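Local structure of probable membrane transporter protein MamO (Magnetospirillum magneticum, 5HMA) at residues Y33-L38 and H71-L76; P45-Q50 and F60-V65; T37-S42 and E146-P151. The protein promotes magnetite formation in magnetosomes, activates the MamE protease and has an N-terminal protease-like domain that binds transition metals and is probably not itself a protease. All coordinates share one frame; numbering follows the deposited sequence.

Contact 1 (Y33-L38 and H71-L76); sequences YVITTL and HDLALL. With NI (nickel (II) ion), chain C.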
# COMPACT_ATOMS: atom_id res chain seq x y z
N TYR A 33 9.03 -1.06 8.97
CA TYR A 33 7.93 -0.11 8.82
C TYR A 33 7.13 -0.42 7.56
O TYR A 33 7.70 -0.68 6.50
CB TYR A 33 8.44 1.32 8.81
CG TYR A 33 8.91 1.76 10.17
CD1 TYR A 33 8.00 2.20 11.12
CD2 TYR A 33 10.25 1.68 10.53
CE1 TYR A 33 8.41 2.57 12.38
CE2 TYR A 33 10.68 2.05 11.79
CZ TYR A 33 9.76 2.50 12.71
OH TYR A 33 10.18 2.86 13.97
N VAL A 34 5.81 -0.39 7.70
CA VAL A 34 4.90 -0.72 6.62
C VAL A 34 3.84 0.36 6.52
O VAL A 34 3.23 0.73 7.54
CB VAL A 34 4.22 -2.10 6.84
CG1 VAL A 34 3.10 -2.33 5.82
CG2 VAL A 34 5.25 -3.22 6.80
N ILE A 35 3.62 0.86 5.31
CA ILE A 35 2.49 1.74 5.04
C ILE A 35 1.35 0.93 4.44
O ILE A 35 1.56 0.10 3.55
CB ILE A 35 2.86 2.89 4.10
CG1 ILE A 35 3.84 3.85 4.78
CG2 ILE A 35 1.61 3.65 3.69
CD1 ILE A 35 3.17 4.73 5.80
N THR A 36 0.13 1.16 4.93
CA THR A 36 -1.03 0.48 4.37
C THR A 36 -2.23 1.41 4.52
O THR A 36 -2.08 2.52 5.03
CB THR A 36 -1.26 -0.89 5.06
OG1 THR A 36 -2.27 -1.62 4.34
CG2 THR A 36 -1.70 -0.71 6.52
N THR A 37 -3.41 0.99 4.04
CA THR A 37 -4.62 1.81 4.14
C THR A 37 -5.23 1.69 5.53
O THR A 37 -5.33 0.58 6.07
CB THR A 37 -5.67 1.41 3.09
OG1 THR A 37 -5.54 0.01 2.78
CG2 THR A 37 -5.51 2.25 1.82
N LEU A 38 -5.64 2.81 6.11
CA LEU A 38 -6.16 2.83 7.48
C LEU A 38 -7.44 1.99 7.64
O LEU A 38 -7.54 1.18 8.57
CB LEU A 38 -6.40 4.27 7.94
CG LEU A 38 -6.94 4.44 9.36
CD1 LEU A 38 -6.06 3.72 10.36
CD2 LEU A 38 -7.05 5.92 9.74
N HIS A 71 -5.99 10.87 5.11
CA HIS A 71 -5.57 10.30 3.83
C HIS A 71 -5.74 8.79 3.81
O HIS A 71 -5.25 8.12 2.91
CB HIS A 71 -4.12 10.65 3.53
CG HIS A 71 -3.84 12.13 3.51
ND1 HIS A 71 -4.02 12.91 2.39
CD2 HIS A 71 -3.40 12.96 4.48
CE1 HIS A 71 -3.70 14.16 2.67
NE2 HIS A 71 -3.31 14.22 3.93
N ASP A 72 -6.43 8.26 4.82
CA ASP A 72 -6.69 6.83 4.94
C ASP A 72 -5.41 6.00 4.91
O ASP A 72 -5.35 4.94 4.31
CB ASP A 72 -7.65 6.36 3.83
CG ASP A 72 -8.13 4.93 4.03
OD1 ASP A 72 -8.19 4.48 5.20
OD2 ASP A 72 -8.43 4.26 3.02
N LEU A 73 -4.37 6.50 5.58
CA LEU A 73 -3.15 5.71 5.68
C LEU A 73 -2.80 5.37 7.14
O LEU A 73 -3.14 6.11 8.06
CB LEU A 73 -1.97 6.43 5.02
CG LEU A 73 -2.08 6.70 3.53
CD1 LEU A 73 -0.79 7.29 3.00
CD2 LEU A 73 -2.44 5.44 2.78
N ALA A 74 -2.13 4.24 7.30
CA ALA A 74 -1.60 3.79 8.58
C ALA A 74 -0.13 3.40 8.42
O ALA A 74 0.25 2.76 7.42
CB ALA A 74 -2.40 2.62 9.13
N LEU A 75 0.68 3.79 9.39
CA LEU A 75 2.07 3.35 9.49
C LEU A 75 2.13 2.22 10.51
O LEU A 75 1.78 2.41 11.67
CB LEU A 75 3.00 4.50 9.94
CG LEU A 75 4.46 4.09 10.14
CD1 LEU A 75 5.07 3.71 8.81
CD2 LEU A 75 5.29 5.19 10.84
N LEU A 76 2.58 1.06 10.06
CA LEU A 76 2.71 -0.10 10.93
C LEU A 76 4.18 -0.36 11.22
O LEU A 76 5.06 -0.00 10.43
CB LEU A 76 2.09 -1.35 10.29
CG LEU A 76 0.69 -1.28 9.66
CD1 LEU A 76 0.29 -2.66 9.15
CD2 LEU A 76 -0.32 -0.75 10.66
NI NI C . -2.91 16.05 5.12
O HOH W 1 -4.10 15.33 6.82
O HOH W 2 -1.71 16.72 3.39
O HOH W 3 -4.81 16.74 4.19
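The backbone NH of L76 meets the carbonyl oxygen of V34 in the shortest bond of this strand pair, 2.6 Å from N to O and almost straight at 177°. V34 N returns a bond to L76 O, and T36 and A74 exchange the next two. L38 N then reaches D72 O at 2.8 Å, approaching from above the carbonyl plane. On one face, I35 CD1 lies 3.7 Å from L75 CD1; the branched side chains of I35 and L75 suit a buried face, where their methyls meet. At the strand's start, Y33 CD1 meets L75 CD1 obliquely, 4.0 Å away. On the face of T36 and L76, T36 divides its two ends. With OG1 anti to the backbone N (chi1 -170°), the hydroxyl bonds to S24 O, while CG2 packs 3.8 Å from L76 CD1. The small A74 beside it leaves room for L38 CD1. D72 takes a left-handed backbone conformation, which aspartate tolerates, in a G1 beta bulge with L73 opposite I68. Its OD2 lies 3.7 Å from T37 CG2 and is hydrogen-bonded to H39 ND1. Just before it, H71 NE2 binds nickel at 2.2 Å, together with three waters and H186. Strands 23-29 and 58-68 flank the pair in the barrel, while I35 and L73 rest on I183 of helix 180-185 and I162 of strand 159-167.

Contact 2 (P45-Q50 and F60-V65); sequences PEISVQ and FPAQVV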
# COMPACT_ATOMS: atom_id res chain seq x y z
N PRO A 45 -8.55 -6.71 15.39
CA PRO A 45 -8.13 -6.88 16.78
C PRO A 45 -6.61 -7.02 16.90
O PRO A 45 -6.02 -6.59 17.89
CB PRO A 45 -8.82 -8.18 17.21
CG PRO A 45 -9.87 -8.44 16.18
CD PRO A 45 -9.36 -7.84 14.90
N GLU A 46 -6.00 -7.64 15.90
CA GLU A 46 -4.55 -7.79 15.84
C GLU A 46 -4.12 -7.78 14.38
O GLU A 46 -4.88 -8.18 13.51
CB GLU A 46 -4.11 -9.08 16.54
CG GLU A 46 -5.16 -10.18 16.49
CD GLU A 46 -4.64 -11.54 16.96
OE1 GLU A 46 -3.53 -11.59 17.53
OE2 GLU A 46 -5.35 -12.56 16.75
N ILE A 47 -2.92 -7.30 14.11
CA ILE A 47 -2.48 -7.18 12.73
C ILE A 47 -1.30 -8.09 12.47
O ILE A 47 -0.34 -8.13 13.24
CB ILE A 47 -2.11 -5.73 12.39
CG1 ILE A 47 -3.32 -4.82 12.59
CG2 ILE A 47 -1.61 -5.66 10.95
CD1 ILE A 47 -2.95 -3.37 12.78
N SER A 48 -1.37 -8.83 11.37
CA SER A 48 -0.25 -9.65 10.97
C SER A 48 0.15 -9.25 9.55
O SER A 48 -0.71 -9.02 8.70
CB SER A 48 -0.59 -11.14 11.06
OG SER A 48 0.50 -11.93 10.62
N VAL A 49 1.45 -9.14 9.32
CA VAL A 49 1.94 -8.77 8.01
C VAL A 49 2.54 -10.01 7.36
O VAL A 49 3.28 -10.75 8.01
CB VAL A 49 2.97 -7.63 8.11
CG1 VAL A 49 3.63 -7.39 6.72
CG2 VAL A 49 2.29 -6.37 8.62
N GLN A 50 2.22 -10.23 6.09
CA GLN A 50 2.70 -11.41 5.40
C GLN A 50 3.76 -11.02 4.38
O GLN A 50 3.50 -10.22 3.48
CB GLN A 50 1.54 -12.16 4.74
CG GLN A 50 0.33 -12.24 5.69
CD GLN A 50 -0.40 -13.56 5.64
OE1 GLN A 50 -0.02 -14.48 4.90
NE2 GLN A 50 -1.47 -13.67 6.43
N PHE A 60 4.58 -11.67 10.44
CA PHE A 60 5.08 -10.90 11.58
C PHE A 60 3.94 -10.09 12.15
O PHE A 60 3.19 -9.46 11.39
CB PHE A 60 6.22 -9.97 11.15
CG PHE A 60 7.36 -10.66 10.47
CD1 PHE A 60 8.40 -11.21 11.22
CD2 PHE A 60 7.38 -10.80 9.09
CE1 PHE A 60 9.45 -11.87 10.60
CE2 PHE A 60 8.42 -11.46 8.46
CZ PHE A 60 9.46 -11.99 9.21
N PRO A 61 3.80 -10.11 13.48
CA PRO A 61 2.82 -9.21 14.11
C PRO A 61 3.20 -7.74 13.88
O PRO A 61 4.38 -7.40 13.76
CB PRO A 61 2.88 -9.58 15.61
CG PRO A 61 4.12 -10.39 15.78
CD PRO A 61 4.53 -10.94 14.45
N ALA A 62 2.21 -6.87 13.78
CA ALA A 62 2.50 -5.46 13.59
C ALA A 62 1.61 -4.62 14.48
O ALA A 62 0.47 -4.99 14.77
CB ALA A 62 2.32 -5.07 12.13
N GLN A 63 2.15 -3.50 14.94
CA GLN A 63 1.38 -2.51 15.68
C GLN A 63 1.23 -1.28 14.82
O GLN A 63 2.09 -0.98 13.98
CB GLN A 63 2.06 -2.15 17.01
CG GLN A 63 2.35 -3.33 17.94
CD GLN A 63 1.10 -4.08 18.35
OE1 GLN A 63 0.09 -3.47 18.73
NE2 GLN A 63 1.15 -5.41 18.28
N VAL A 64 0.14 -0.55 15.01
CA VAL A 64 -0.02 0.74 14.37
C VAL A 64 0.87 1.75 15.09
O VAL A 64 0.80 1.89 16.31
CB VAL A 64 -1.49 1.19 14.39
CG1 VAL A 64 -1.61 2.60 13.84
CG2 VAL A 64 -2.35 0.21 13.60
N VAL A 65 1.73 2.44 14.35
CA VAL A 65 2.61 3.45 14.94
C VAL A 65 1.93 4.81 14.89
O VAL A 65 1.98 5.59 15.83
CB VAL A 65 3.96 3.51 14.22
CG1 VAL A 65 4.81 4.67 14.75
CG2 VAL A 65 4.68 2.21 14.37
O HOH W 4 -1.71 -5.88 16.26
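Strands 47-50 and 60-65 run antiparallel but strongly splayed, their axes 126° apart, with V49 and F60 as a firm hydrogen-bonded pair: V49 N to F60 O is 2.7 Å and F60 N to V49 O is 2.9 Å. Further along, A62 N still reaches I47 O at 2.9 Å, though from above the carbonyl plane. The return link is made through a water, which accepts from I47 N and donates to A62 O, so the parting strands keep their polar atoms satisfied. A62, V49 and I47 meet on the buried face. The methyl of A62 is small enough to sit between the two larger residues, with CB 3.7 Å from V49 CG2 and 4.1 Å from I47 CG2. The two strands form a beta hairpin in the six-stranded barrel of a trypsin-like domain, and 47-51 closes that barrel through backbone bonds from S48 and Q50 to strand 9-13. I47 and V49 therefore pack also on V12 and V10. The ethyl arm of I47 runs extended (chi2 159°) and reaches across to V64 where the strands diverge, bringing CD1 to 3.7 Å from V64 CG2. S48 and P61 occupy the other face as a non-hydrogen-bonded pair, a place where proline's missing NH costs this strand pair nothing. S48 OG, anti to the backbone N (chi1 178°), hydrogen-bonds to R59 NE. The ring of F60 makes an edge-to-face stack with F84 and touches M78.

Contact 3 (T37-S42 and E146-P151); sequences TLHSVS and EQTGGP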
# COMPACT_ATOMS: atom_id res chain seq x y z
N THR A 37 -3.41 0.99 4.04
CA THR A 37 -4.62 1.81 4.14
C THR A 37 -5.23 1.69 5.53
O THR A 37 -5.33 0.58 6.07
CB THR A 37 -5.67 1.41 3.09
OG1 THR A 37 -5.54 0.01 2.78
CG2 THR A 37 -5.51 2.25 1.82
N LEU A 38 -5.64 2.81 6.11
CA LEU A 38 -6.16 2.83 7.48
C LEU A 38 -7.44 1.99 7.64
O LEU A 38 -7.54 1.18 8.57
CB LEU A 38 -6.40 4.27 7.94
CG LEU A 38 -6.94 4.44 9.36
CD1 LEU A 38 -6.06 3.72 10.36
CD2 LEU A 38 -7.05 5.92 9.74
N HIS A 39 -8.42 2.17 6.75
CA HIS A 39 -9.68 1.42 6.86
C HIS A 39 -9.47 -0.10 6.78
O HIS A 39 -10.33 -0.86 7.22
CB HIS A 39 -10.67 1.86 5.77
CG HIS A 39 -10.36 1.33 4.40
ND1 HIS A 39 -9.62 2.03 3.48
CD2 HIS A 39 -10.71 0.17 3.79
CE1 HIS A 39 -9.51 1.33 2.36
NE2 HIS A 39 -10.17 0.19 2.53
N SER A 40 -8.34 -0.54 6.26
CA SER A 40 -8.07 -1.97 6.14
C SER A 40 -7.66 -2.61 7.47
O SER A 40 -7.80 -3.81 7.65
CB SER A 40 -6.98 -2.23 5.09
OG SER A 40 -7.35 -1.72 3.84
N VAL A 41 -7.13 -1.81 8.39
CA VAL A 41 -6.58 -2.38 9.61
C VAL A 41 -7.26 -1.87 10.88
O VAL A 41 -7.15 -2.50 11.93
CB VAL A 41 -5.07 -2.12 9.71
CG1 VAL A 41 -4.35 -2.82 8.57
CG2 VAL A 41 -4.78 -0.62 9.70
N SER A 42 -7.96 -0.75 10.78
CA SER A 42 -8.44 -0.05 11.98
C SER A 42 -9.42 -0.86 12.83
O SER A 42 -9.65 -0.54 14.00
CB SER A 42 -9.08 1.28 11.59
OG SER A 42 -10.21 1.04 10.76
N GLU A 146 -7.87 -6.35 -3.69
CA GLU A 146 -6.68 -6.88 -3.03
C GLU A 146 -5.46 -5.99 -3.18
O GLU A 146 -4.49 -6.13 -2.43
CB GLU A 146 -6.38 -8.28 -3.56
CG GLU A 146 -7.59 -9.18 -3.48
CD GLU A 146 -7.26 -10.63 -3.68
OE1 GLU A 146 -7.16 -11.36 -2.67
OE2 GLU A 146 -7.11 -11.03 -4.86
N GLN A 147 -5.50 -5.06 -4.13
CA GLN A 147 -4.37 -4.15 -4.34
C GLN A 147 -4.42 -2.98 -3.37
O GLN A 147 -3.47 -2.21 -3.26
CB GLN A 147 -4.36 -3.61 -5.78
CG GLN A 147 -3.98 -4.63 -6.83
CD GLN A 147 -4.26 -4.11 -8.22
OE1 GLN A 147 -5.40 -3.78 -8.55
NE2 GLN A 147 -3.21 -4.01 -9.05
N THR A 148 -5.54 -2.85 -2.68
CA THR A 148 -5.72 -1.74 -1.76
C THR A 148 -4.63 -1.78 -0.69
O THR A 148 -4.35 -2.84 -0.14
CB THR A 148 -7.12 -1.78 -1.12
OG1 THR A 148 -8.09 -1.42 -2.12
CG2 THR A 148 -7.22 -0.84 0.05
N GLY A 149 -4.00 -0.63 -0.43
CA GLY A 149 -2.95 -0.55 0.56
C GLY A 149 -1.56 -0.85 0.01
O GLY A 149 -0.55 -0.55 0.65
N GLY A 150 -1.50 -1.43 -1.19
CA GLY A 150 -0.22 -1.68 -1.85
C GLY A 150 0.36 -0.47 -2.58
O GLY A 150 -0.30 0.56 -2.75
N PRO A 151 1.62 -0.59 -3.03
CA PRO A 151 2.29 0.55 -3.65
C PRO A 151 1.98 0.75 -5.14
O PRO A 151 1.81 -0.22 -5.89
CB PRO A 151 3.78 0.21 -3.47
CG PRO A 151 3.80 -1.28 -3.56
CD PRO A 151 2.54 -1.72 -2.81
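T37 and T148 cross at about a right angle, bringing T37 OG1 to 3.3 Å from T148 CG2, a hydroxyl against a methyl. The rotamer of T148 accounts for this meeting: CG2 stands anti to the backbone N and projects toward T37, S40 and H39, whereas OG1 (chi1 -72°) turns to a hydrogen bond with A165 N. It is therefore the methyl that H39 meets, its NE2 lying 4.0 Å from T148 CG2 but 5.3 Å from T148 OG1. The imidazole takes the less common position between the backbone N and the carbonyl carbon (chi1 75°), folding back over its own helical turn. There S40 OG lies against one ring face, offset toward the rim, and the bond from ND1 to D72 OD2 fixes the ring's rotation. Serine suits this spot because it is small enough to lie against the imidazole and polar enough to pair with T37 OG1, at 2.7 Å from S40 OG. G149 is the third residue of a type II turn from Q147 to G150, and its positive phi (89°) calls for glycine. The missing side chain also lets T37 OG1 come within 3.5 Å of G149 CA. H39, D72 and T148 occupy the His-Asp-Ser places of a trypsin-like catalytic triad, with threonine where active relatives carry serine, consistent with an inactive protease.

Overall arrangement
All three contacts belong to the trypsin-like domain, and contacts 1 and 2 share its first barrel. Strands 73-78 and 58-68 are neighbours there, so contact 2, about 11 Å from contact 1 between centres, continues the same sheet; L76 packs on V64 and I47. Along the chain, contact 2 is nested inside the loops closed by contacts 1 and 3. These two both start from strand 33-37, and their centres lie about 7 Å apart. Contact 3 brings helix 38-41, which follows that strand, against the distant loop before strand 151-153 of the second sheet. The triad positions thus come together from loops and a short helix between the two sheets, while the nickel-binding H71 directly precedes D72.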